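Long-range contact in 3-dehydroquinate dehydratase (Clostridium difficile, PDB 4H3D), which catalyses the cis-dehydration of 3-dehydroquinate to 3-dehydroshikimate through an imine intermediate, the third step of the chorismate pathway: residues Ile49-Asp54 against Leu81-Arg86. Numbering follows the deposited sequence.
Sequences IEWRVD and LLFTFR. With SHL (5-hydroxy-6-methyl-4-oxo-4H-pyran-2-carboxylic acid), chain I.
E50 and T84 open the polar side of this pairing: the hydroxyl OG1 of T84 donates to OE2 of E50 at 2.7 Å, on the anti lone pair of that oxygen. A water also donates to OE2, accepts a weak bond from R86 NH2 and is hydrogen-bonded to OAC of the bound comenic acid derivative. R86 NH2 also donates directly to OAC (3.2 Å), and D118 and E120 hold the guanidinium by salt bridges. E50, W51, R52 and R86 all belong to the 3-dehydroquinate-binding site. Where the strands end, D54 OD1 takes two donors. R52 grips the carboxylate side-on, NE to OD1 (2.8 Å) and NH2 to OD2, both within the guanidinium plane, while the backbone N of R86 reaches OD1 from above the carboxylate plane at 3.1 Å. Two successive bends in R52 (chi2 -74°, chi3 -57°) turn its guanidinium back to D54, and R86 CB packs over one guanidinium face.

The backbones pair in parallel, L82 N to I49 O (2.8 Å), W51 N to L82 O, T84 N to W51 O and, past the strand end, V53 N to T84 O. On the reverse face F83 turns its edge toward the face of the W51 six-membered ring in an offset edge-to-face pair, centroids 5.8 Å apart and planes at 72°. V53 CG1 packs against F83 CZ (3.5 Å), and D54 CB sits over the centre of the F85 ring.

The pair exemplifies the beta-alpha-beta unit of a TIM barrel: helix 62-76 connects the strands and packs on W51 and L81, helix 98-110 packs on F83 and F85, and strands 21-26 and 116-120 continue the sheet on either side.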
# COMPACT_ATOMS: atom_id res chain seq x y z
N ILE B 49 -1.17 -7.23 21.54
CA ILE B 49 -2.25 -8.17 21.46
C ILE B 49 -3.51 -7.47 22.00
O ILE B 49 -3.45 -6.80 23.02
CB ILE B 49 -1.97 -9.44 22.28
CG1 ILE B 49 -0.86 -10.25 21.62
CG2 ILE B 49 -3.24 -10.28 22.41
CD1 ILE B 49 -0.40 -11.49 22.41
N GLU B 50 -4.62 -7.60 21.27
CA GLU B 50 -5.89 -7.03 21.68
C GLU B 50 -6.82 -8.14 22.09
O GLU B 50 -7.00 -9.09 21.35
CB GLU B 50 -6.55 -6.25 20.51
CG GLU B 50 -7.99 -5.77 20.81
CD GLU B 50 -8.65 -5.05 19.62
OE1 GLU B 50 -8.59 -5.58 18.49
OE2 GLU B 50 -9.23 -3.96 19.83
N TRP B 51 -7.40 -8.05 23.28
CA TRP B 51 -8.42 -9.01 23.67
C TRP B 51 -9.77 -8.38 23.41
O TRP B 51 -10.16 -7.40 24.08
CB TRP B 51 -8.27 -9.45 25.13
CG TRP B 51 -9.31 -10.44 25.55
CD1 TRP B 51 -9.98 -11.32 24.74
CD2 TRP B 51 -9.74 -10.74 26.90
NE1 TRP B 51 -10.84 -12.10 25.49
CE2 TRP B 51 -10.70 -11.78 26.81
CE3 TRP B 51 -9.41 -10.23 28.15
CZ2 TRP B 51 -11.34 -12.29 27.93
CZ3 TRP B 51 -10.05 -10.76 29.26
CH2 TRP B 51 -11.01 -11.77 29.14
N ARG B 52 -10.48 -8.94 22.41
CA ARG B 52 -11.83 -8.52 22.06
C ARG B 52 -12.75 -9.30 22.96
O ARG B 52 -13.27 -10.34 22.57
CB ARG B 52 -12.15 -8.81 20.59
CG ARG B 52 -11.64 -7.76 19.60
CD ARG B 52 -12.48 -6.51 19.67
NE ARG B 52 -13.89 -6.84 19.40
CZ ARG B 52 -14.44 -6.89 18.19
NH1 ARG B 52 -13.71 -6.62 17.11
NH2 ARG B 52 -15.74 -7.20 18.05
N VAL B 53 -12.94 -8.76 24.16
CA VAL B 53 -13.69 -9.42 25.22
C VAL B 53 -15.19 -9.54 24.94
O VAL B 53 -15.86 -10.38 25.53
CB VAL B 53 -13.43 -8.69 26.56
CG1 VAL B 53 -14.15 -7.35 26.60
CG2 VAL B 53 -13.83 -9.57 27.76
N ASP B 54 -15.72 -8.72 24.03
CA ASP B 54 -17.15 -8.85 23.66
C ASP B 54 -17.48 -10.22 23.03
O ASP B 54 -18.63 -10.60 22.99
CB ASP B 54 -17.62 -7.72 22.74
CG ASP B 54 -16.75 -7.58 21.52
OD1 ASP B 54 -15.57 -7.14 21.66
OD2 ASP B 54 -17.25 -7.86 20.42
N LEU B 81 -0.88 -5.48 26.21
CA LEU B 81 -2.22 -6.01 26.04
C LEU B 81 -3.24 -4.88 26.01
O LEU B 81 -3.31 -4.05 26.95
CB LEU B 81 -2.56 -6.97 27.18
CG LEU B 81 -3.94 -7.62 27.18
CD1 LEU B 81 -4.13 -8.48 25.95
CD2 LEU B 81 -4.12 -8.46 28.46
N LEU B 82 -4.02 -4.86 24.93
CA LEU B 82 -5.14 -3.90 24.75
C LEU B 82 -6.44 -4.62 25.09
O LEU B 82 -6.71 -5.70 24.56
CB LEU B 82 -5.18 -3.42 23.29
CG LEU B 82 -6.46 -2.71 22.80
CD1 LEU B 82 -6.77 -1.45 23.64
CD2 LEU B 82 -6.35 -2.38 21.29
N PHE B 83 -7.26 -4.02 25.96
CA PHE B 83 -8.55 -4.59 26.36
C PHE B 83 -9.62 -3.80 25.64
O PHE B 83 -9.68 -2.59 25.77
CB PHE B 83 -8.72 -4.46 27.87
CG PHE B 83 -9.98 -5.06 28.39
CD1 PHE B 83 -10.09 -6.41 28.55
CD2 PHE B 83 -11.06 -4.26 28.75
CE1 PHE B 83 -11.27 -6.99 29.05
CE2 PHE B 83 -12.23 -4.84 29.27
CZ PHE B 83 -12.32 -6.20 29.41
N THR B 84 -10.46 -4.50 24.86
CA THR B 84 -11.50 -3.85 24.07
C THR B 84 -12.85 -4.57 24.14
O THR B 84 -12.97 -5.71 23.71
CB THR B 84 -11.13 -3.80 22.54
OG1 THR B 84 -9.89 -3.08 22.35
CG2 THR B 84 -12.26 -3.09 21.72
N PHE B 85 -13.86 -3.90 24.69
CA PHE B 85 -15.24 -4.40 24.58
C PHE B 85 -15.86 -3.54 23.48
O PHE B 85 -16.11 -2.35 23.69
CB PHE B 85 -16.08 -4.26 25.86
CG PHE B 85 -17.48 -4.85 25.72
CD1 PHE B 85 -18.47 -4.16 25.05
CD2 PHE B 85 -17.77 -6.11 26.21
CE1 PHE B 85 -19.74 -4.73 24.88
CE2 PHE B 85 -19.01 -6.66 26.05
CZ PHE B 85 -19.99 -5.97 25.39
N ARG B 86 -16.03 -4.13 22.29
CA ARG B 86 -16.61 -3.45 21.14
C ARG B 86 -18.12 -3.59 21.23
O ARG B 86 -18.65 -4.69 21.28
CB ARG B 86 -16.08 -4.10 19.85
CG ARG B 86 -16.54 -3.44 18.56
CD ARG B 86 -16.14 -1.94 18.45
NE ARG B 86 -14.69 -1.74 18.34
CZ ARG B 86 -13.94 -1.03 19.19
NH1 ARG B 86 -14.49 -0.40 20.23
NH2 ARG B 86 -12.64 -0.91 18.96
OAD SHL I . -8.78 -4.33 11.68
CAH SHL I . -9.99 -3.99 11.57
OAA SHL I . -10.68 -4.38 10.60
CAK SHL I . -10.57 -3.14 12.59
OAG SHL I . -9.72 -2.72 13.68
CAF SHL I . -10.31 -2.07 14.78
CAL SHL I . -9.54 -1.79 15.86
CAJ SHL I . -11.64 -1.84 14.73
OAC SHL I . -12.24 -1.24 15.76
CAI SHL I . -12.39 -2.20 13.64
CAE SHL I . -11.86 -2.83 12.59
OAB SHL I . -13.68 -1.92 13.61
O HOH W 1 -11.26 -3.30 18.07